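Local coordinates for heat shock protein-related protein (Deinococcus radiodurans, PDB 4FEI) that probably acts as a small heat shock protein chaperone of the stress response, represented here by its alpha-crystallin domain, at residues L20-P25 with F63-A68; F69-R74 with F91-P96. All blocks are in the same frame, centred on the assembly; numbering follows the deposited sequence.

Contact 1 packs the two sheets of the alpha-crystallin sandwich face to face, whereas contact 2 ties the loop after strand 62-68 to the end of strand 86-92; they lie in series along the chain, with centres about 18 Å apart. Contact 1 lies about 3 Å from the centre of the chain and is purely apolar across its segments: no hydrogen bond joins strand 17-23 to strand 62-68, and 203 Å² is buried. Contact 2, about 16 Å out and only partly buried, is larger at 530 Å² and mixed, with backbone hydrogen bonds, an aromatic pair, water bridges and a long salt bridge. The segments F63-A68 and F69-R74 are continuous, while strands 17-23 and 86-92 are neighbours in one sheet.

Contact 1. Residues L20-P25 with F63-A68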
loop_
_atom_site.group_PDB
_atom_site.type_symbol
_atom_site.label_atom_id
_atom_site.label_comp_id
_atom_site.label_asym_id
_atom_site.label_seq_id
_atom_site.Cartn_x
_atom_site.Cartn_y
_atom_site.Cartn_z
ATOM N N LEU A 20 6.009 -8.040 -11.984
ATOM C CA LEU A 20 6.465 -7.074 -10.997
ATOM C C LEU A 20 5.244 -6.640 -10.214
ATOM O O LEU A 20 4.272 -6.185 -10.795
ATOM C CB LEU A 20 7.096 -5.868 -11.692
ATOM C CG LEU A 20 7.685 -4.645 -10.986
ATOM C CD1 LEU A 20 6.617 -3.599 -10.771
ATOM C CD2 LEU A 20 8.393 -4.971 -9.670
ATOM N N LEU A 21 5.265 -6.824 -8.905
ATOM C CA LEU A 21 4.209 -6.312 -8.040
ATOM C C LEU A 21 4.769 -5.157 -7.222
ATOM O O LEU A 21 5.815 -5.274 -6.561
ATOM C CB LEU A 21 3.673 -7.396 -7.098
ATOM C CG LEU A 21 2.946 -8.580 -7.739
ATOM C CD1 LEU A 21 3.869 -9.743 -7.924
ATOM C CD2 LEU A 21 1.821 -9.013 -6.778
ATOM N N LEU A 22 4.068 -4.034 -7.261
ATOM C CA LEU A 22 4.561 -2.800 -6.625
ATOM C C LEU A 22 3.477 -2.231 -5.700
ATOM O O LEU A 22 2.382 -1.955 -6.151
ATOM C CB LEU A 22 4.968 -1.784 -7.711
ATOM C CG LEU A 22 5.804 -0.598 -7.256
ATOM C CD1 LEU A 22 7.255 -1.029 -6.966
ATOM C CD2 LEU A 22 5.758 0.547 -8.325
ATOM N N ASP A 23 3.783 -2.100 -4.416
ATOM C CA ASP A 23 2.799 -1.617 -3.440
ATOM C C ASP A 23 2.657 -0.093 -3.583
ATOM O O ASP A 23 3.533 0.673 -3.118
ATOM C CB ASP A 23 3.216 -1.941 -1.996
ATOM C CG ASP A 23 3.000 -3.379 -1.637
ATOM O OD1 ASP A 23 3.659 -3.855 -0.668
ATOM O OD2 ASP A 23 2.170 -4.044 -2.278
ATOM N N VAL A 24 1.550 0.322 -4.224
ATOM C CA VAL A 24 1.292 1.742 -4.438
ATOM C C VAL A 24 -0.119 2.178 -3.905
ATOM O O VAL A 24 -0.977 2.605 -4.678
ATOM C CB VAL A 24 1.512 2.136 -5.958
ATOM C CG1 VAL A 24 3.026 2.131 -6.346
ATOM C CG2 VAL A 24 0.724 1.223 -6.886
ATOM N N PRO A 25 -0.374 2.031 -2.593
ATOM C CA PRO A 25 -1.708 2.430 -2.116
ATOM C C PRO A 25 -1.914 3.944 -2.176
ATOM O O PRO A 25 -0.980 4.683 -1.887
ATOM C CB PRO A 25 -1.732 1.932 -0.648
ATOM C CG PRO A 25 -0.345 1.940 -0.238
ATOM C CD PRO A 25 0.478 1.575 -1.481
ATOM N N PHE A 63 7.331 9.226 -6.407
ATOM C CA PHE A 63 8.265 8.131 -6.274
ATOM C C PHE A 63 8.891 7.802 -7.647
ATOM O O PHE A 63 8.267 7.997 -8.683
ATOM C CB PHE A 63 7.551 6.891 -5.697
ATOM C CG PHE A 63 6.722 6.110 -6.727
ATOM C CD1 PHE A 63 7.316 5.168 -7.595
ATOM C CD2 PHE A 63 5.349 6.280 -6.787
ATOM C CE1 PHE A 63 6.557 4.463 -8.490
ATOM C CE2 PHE A 63 4.577 5.555 -7.691
ATOM C CZ PHE A 63 5.177 4.659 -8.547
ATOM N N VAL A 64 10.128 7.327 -7.625
ATOM C CA VAL A 64 10.796 6.895 -8.818
ATOM C C VAL A 64 11.617 5.645 -8.489
ATOM O O VAL A 64 12.478 5.682 -7.589
ATOM C CB VAL A 64 11.752 8.008 -9.431
ATOM C CG1 VAL A 64 12.428 7.480 -10.721
ATOM C CG2 VAL A 64 10.997 9.314 -9.660
ATOM N N ARG A 65 11.346 4.545 -9.196
ATOM C CA ARG A 65 12.169 3.323 -9.071
ATOM C C ARG A 65 12.751 2.865 -10.403
ATOM O O ARG A 65 12.066 2.909 -11.434
ATOM C CB ARG A 65 11.412 2.190 -8.381
ATOM C CG ARG A 65 10.973 2.599 -7.004
ATOM C CD ARG A 65 10.866 1.496 -6.112
ATOM N NE ARG A 65 12.169 0.941 -5.769
ATOM C CZ ARG A 65 12.289 -0.222 -5.140
ATOM N NH1 ARG A 65 11.178 -0.907 -4.772
ATOM N NH2 ARG A 65 13.484 -0.710 -4.891
ATOM N N GLU A 66 14.017 2.468 -10.366
ATOM C CA GLU A 66 14.720 1.889 -11.507
ATOM C C GLU A 66 15.056 0.433 -11.115
ATOM O O GLU A 66 15.865 0.183 -10.191
ATOM C CB GLU A 66 15.974 2.690 -11.817
ATOM C CG GLU A 66 16.347 2.776 -13.258
ATOM C CD GLU A 66 17.363 3.895 -13.546
ATOM O OE1 GLU A 66 17.071 4.758 -14.445
ATOM O OE2 GLU A 66 18.457 3.915 -12.900
ATOM N N LEU A 67 14.396 -0.525 -11.789
ATOM C CA LEU A 67 14.375 -1.917 -11.326
ATOM C C LEU A 67 14.847 -2.830 -12.445
ATOM O O LEU A 67 14.292 -2.793 -13.553
ATOM C CB LEU A 67 12.962 -2.351 -10.860
ATOM C CG LEU A 67 12.170 -1.502 -9.865
ATOM C CD1 LEU A 67 10.710 -1.858 -9.981
ATOM C CD2 LEU A 67 12.638 -1.634 -8.401
ATOM N N ALA A 68 15.881 -3.626 -12.160
ATOM C CA ALA A 68 16.503 -4.490 -13.184
ATOM C C ALA A 68 15.700 -5.752 -13.276
ATOM O O ALA A 68 15.303 -6.299 -12.224
ATOM C CB ALA A 68 17.943 -4.833 -12.785
#
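L20, L22 and V24 face F63 and L67 across the interior of the alpha-crystallin beta sandwich. The strand segments 20-23 and 63-68 belong to different sheets: their axes come no closer than 11.0 Å and run at 154°, close to antiparallel, and no hydrogen bond links them, so side chains alone bridge the gap. At one end L20 and L67 meet at about a right angle through single methyls, CD2 of L20 lying 3.9 Å from CD1 of L67. The first torsion of L20 (chi1 180°) sets CG opposite the backbone N, and this carries CD2 across to that methyl.

At the other end two residues share the F63 ring. L22 approaches from the opposite direction and sets CD2 4.0 Å from CE1 of F63, whereas V24 crosses at about a right angle, with CG1 4.0 Å from CZ of F63. Both methyls come obliquely to the ring, on its outer carbons CE1, CZ and CE2. W5 adds an edge-to-face ring contact to F63, and V43 of strand 40-47 touches both F63 and L22, which widens this apolar core.

R65 takes part through its aliphatic portion: CD is 4.5 Å from CD1 of L22. Its charged end turns to other partners: a salt bridge to E57 of the second subunit links this strand to that subunit, while a hydrogen bond reaches the carbonyl of P7 in the same chain. Within the same strand, CD2 of L67 sits 3.5 Å above the guanidinium plane of R65, over its centre.

Contact 2. Residues F69-R74 with F91-P96; sequences FPEPVR and FEKLRP
This is a mixed backbone and side-chain contact at the end of the sandwich, where the loop after strand 62-68 runs beside the end of strand 86-92 and the residues that follow it. A single antiparallel beta bridge makes V73 and K93 a non-hydrogen-bonded pair. The two hydrogen bonds flanking it are N of R74 to O of E92, 2.9 Å, and N of L94 to O of P72, 3.1 Å. O of P72 also accepts from a water that receives the N-H of R95.

On the inner side F69 and F91 form a T-shaped pair, centroids 4.8 Å apart and planes at 77°. The F69 edge points into one face of F91, with CE2 of F69 3.5 Å above that ring plane. V73 places CG2 over a face of F69, while its CG1 lies 3.6 Å from CB of F91.

Toward solvent, E92 holds CG between its backbone N and carbonyl carbon (chi1 58°), and its extended chain brings OE1 alongside CD of R74. The salt bridge from NH1 of R74 to OE1 of E92 is long at 3.7 Å, the guanidinium and carboxylate planes 65° apart. E71 and K93 are joined through a water, and NZ of K93 also forms a salt bridge with D13.

The loop spans the end of the sandwich: F69 meets L41 of strand 40-47 in one sheet, and P70, E71 and V73 meet L18 of strand 17-23 in the other.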
loop_
_atom_site.group_PDB
_atom_site.type_symbol
_atom_site.label_atom_id
_atom_site.label_comp_id
_atom_site.label_asym_id
_atom_site.label_seq_id
_atom_site.Cartn_x
_atom_site.Cartn_y
_atom_site.Cartn_z
ATOM N N PHE A 69 15.432 -6.218 -14.497
ATOM C CA PHE A 69 14.745 -7.520 -14.683
ATOM C C PHE A 69 15.608 -8.669 -14.145
ATOM O O PHE A 69 16.764 -8.785 -14.509
ATOM C CB PHE A 69 14.433 -7.793 -16.149
ATOM C CG PHE A 69 13.474 -6.821 -16.767
ATOM C CD1 PHE A 69 13.905 -5.906 -17.748
ATOM C CD2 PHE A 69 12.138 -6.829 -16.398
ATOM C CE1 PHE A 69 13.012 -5.000 -18.317
ATOM C CE2 PHE A 69 11.219 -5.928 -16.972
ATOM C CZ PHE A 69 11.659 -5.014 -17.937
ATOM N N PRO A 70 15.039 -9.516 -13.279
ATOM C CA PRO A 70 15.777 -10.683 -12.728
ATOM C C PRO A 70 16.020 -11.713 -13.810
ATOM O O PRO A 70 16.901 -12.563 -13.663
ATOM C CB PRO A 70 14.793 -11.283 -11.677
ATOM C CG PRO A 70 13.777 -10.186 -11.425
ATOM C CD PRO A 70 13.679 -9.398 -12.712
ATOM N N GLU A 71 15.212 -11.630 -14.873
ATOM C CA GLU A 71 15.233 -12.564 -16.001
ATOM C C GLU A 71 15.026 -11.738 -17.268
ATOM O O GLU A 71 14.193 -10.840 -17.268
ATOM C CB GLU A 71 14.059 -13.523 -15.843
ATOM C CG GLU A 71 14.372 -14.955 -16.095
ATOM C CD GLU A 71 15.077 -15.588 -14.906
ATOM O OE1 GLU A 71 16.341 -15.456 -14.836
ATOM O OE2 GLU A 71 14.363 -16.236 -14.067
ATOM N N PRO A 72 15.762 -12.047 -18.360
ATOM C CA PRO A 72 15.525 -11.343 -19.633
ATOM C C PRO A 72 14.085 -11.520 -20.157
ATOM O O PRO A 72 13.534 -12.611 -20.102
ATOM C CB PRO A 72 16.568 -11.949 -20.580
ATOM C CG PRO A 72 16.977 -13.268 -19.904
ATOM C CD PRO A 72 16.887 -13.002 -18.450
ATOM N N VAL A 73 13.487 -10.433 -20.641
ATOM C CA VAL A 73 12.118 -10.460 -21.165
ATOM C C VAL A 73 12.066 -10.047 -22.632
ATOM O O VAL A 73 12.970 -9.365 -23.118
ATOM C CB VAL A 73 11.144 -9.560 -20.337
ATOM C CG1 VAL A 73 11.083 -10.014 -18.865
ATOM C CG2 VAL A 73 11.538 -8.079 -20.428
ATOM N N ARG A 74 11.016 -10.468 -23.342
ATOM C CA ARG A 74 10.808 -10.009 -24.703
ATOM C C ARG A 74 10.551 -8.506 -24.701
ATOM O O ARG A 74 9.828 -8.013 -23.846
ATOM C CB ARG A 74 9.636 -10.707 -25.375
ATOM C CG ARG A 74 9.867 -12.165 -25.737
ATOM C CD ARG A 74 8.770 -12.634 -26.664
ATOM N NE ARG A 74 8.795 -11.800 -27.869
ATOM C CZ ARG A 74 7.856 -11.797 -28.811
ATOM N NH1 ARG A 74 6.787 -12.607 -28.687
ATOM N NH2 ARG A 74 7.989 -10.995 -29.876
ATOM N N PHE A 91 5.397 -9.242 -17.869
ATOM C CA PHE A 91 6.267 -9.268 -19.018
ATOM C C PHE A 91 6.421 -10.722 -19.442
ATOM O O PHE A 91 6.455 -11.637 -18.580
ATOM C CB PHE A 91 7.674 -8.726 -18.688
ATOM C CG PHE A 91 7.709 -7.304 -18.199
ATOM C CD1 PHE A 91 7.869 -6.260 -19.090
ATOM C CD2 PHE A 91 7.599 -7.007 -16.821
ATOM C CE1 PHE A 91 7.912 -4.925 -18.646
ATOM C CE2 PHE A 91 7.628 -5.698 -16.367
ATOM C CZ PHE A 91 7.795 -4.649 -17.298
ATOM N N GLU A 92 6.541 -10.973 -20.744
ATOM C CA GLU A 92 6.787 -12.337 -21.167
ATOM C C GLU A 92 8.272 -12.601 -21.242
ATOM O O GLU A 92 9.016 -11.795 -21.767
ATOM C CB GLU A 92 6.023 -12.739 -22.452
ATOM C CG GLU A 92 6.269 -11.939 -23.635
ATOM C CD GLU A 92 5.405 -12.377 -24.827
ATOM O OE1 GLU A 92 5.547 -13.546 -25.282
ATOM O OE2 GLU A 92 4.615 -11.529 -25.322
ATOM N N LYS A 93 8.700 -13.722 -20.676
ATOM C CA LYS A 93 10.105 -14.104 -20.628
ATOM C C LYS A 93 10.620 -14.523 -22.001
ATOM O O LYS A 93 9.883 -15.025 -22.847
ATOM C CB LYS A 93 10.304 -15.239 -19.619
ATOM C CG LYS A 93 10.306 -14.761 -18.167
ATOM C CD LYS A 93 9.789 -15.805 -17.178
ATOM C CE LYS A 93 10.785 -16.895 -16.900
ATOM N NZ LYS A 93 10.303 -17.688 -15.689
ATOM N N LEU A 94 11.904 -14.269 -22.213
ATOM C CA LEU A 94 12.635 -14.719 -23.382
ATOM C C LEU A 94 12.778 -16.260 -23.401
ATOM O O LEU A 94 12.672 -16.893 -24.445
ATOM C CB LEU A 94 14.017 -14.091 -23.332
ATOM C CG LEU A 94 14.557 -13.535 -24.627
ATOM C CD1 LEU A 94 13.845 -12.233 -24.900
ATOM C CD2 LEU A 94 16.103 -13.349 -24.546
ATOM N N ARG A 95 13.054 -16.829 -22.230
ATOM C CA ARG A 95 13.173 -18.241 -22.008
ATOM C C ARG A 95 12.077 -18.612 -20.986
ATOM O O ARG A 95 12.315 -18.618 -19.762
ATOM C CB ARG A 95 14.580 -18.564 -21.485
ATOM C CG ARG A 95 14.882 -20.054 -21.214
ATOM C CD ARG A 95 16.303 -20.211 -20.598
ATOM N NE ARG A 95 16.427 -21.421 -19.769
ATOM C CZ ARG A 95 15.999 -21.534 -18.496
ATOM N NH1 ARG A 95 16.157 -22.689 -17.838
ATOM N NH2 ARG A 95 15.409 -20.504 -17.868
ATOM N N PRO A 96 10.859 -18.918 -21.489
ATOM C CA PRO A 96 9.751 -19.303 -20.615
ATOM C C PRO A 96 10.102 -20.599 -19.911
ATOM O O PRO A 96 10.761 -21.454 -20.506
ATOM C CB PRO A 96 8.586 -19.548 -21.593
ATOM C CG PRO A 96 9.002 -18.918 -22.893
ATOM C CD PRO A 96 10.490 -19.004 -22.921
HETATM O O HOH W 1 12.928 -18.412 -15.165
HETATM O O HOH W 2 13.832 -15.436 -19.490
#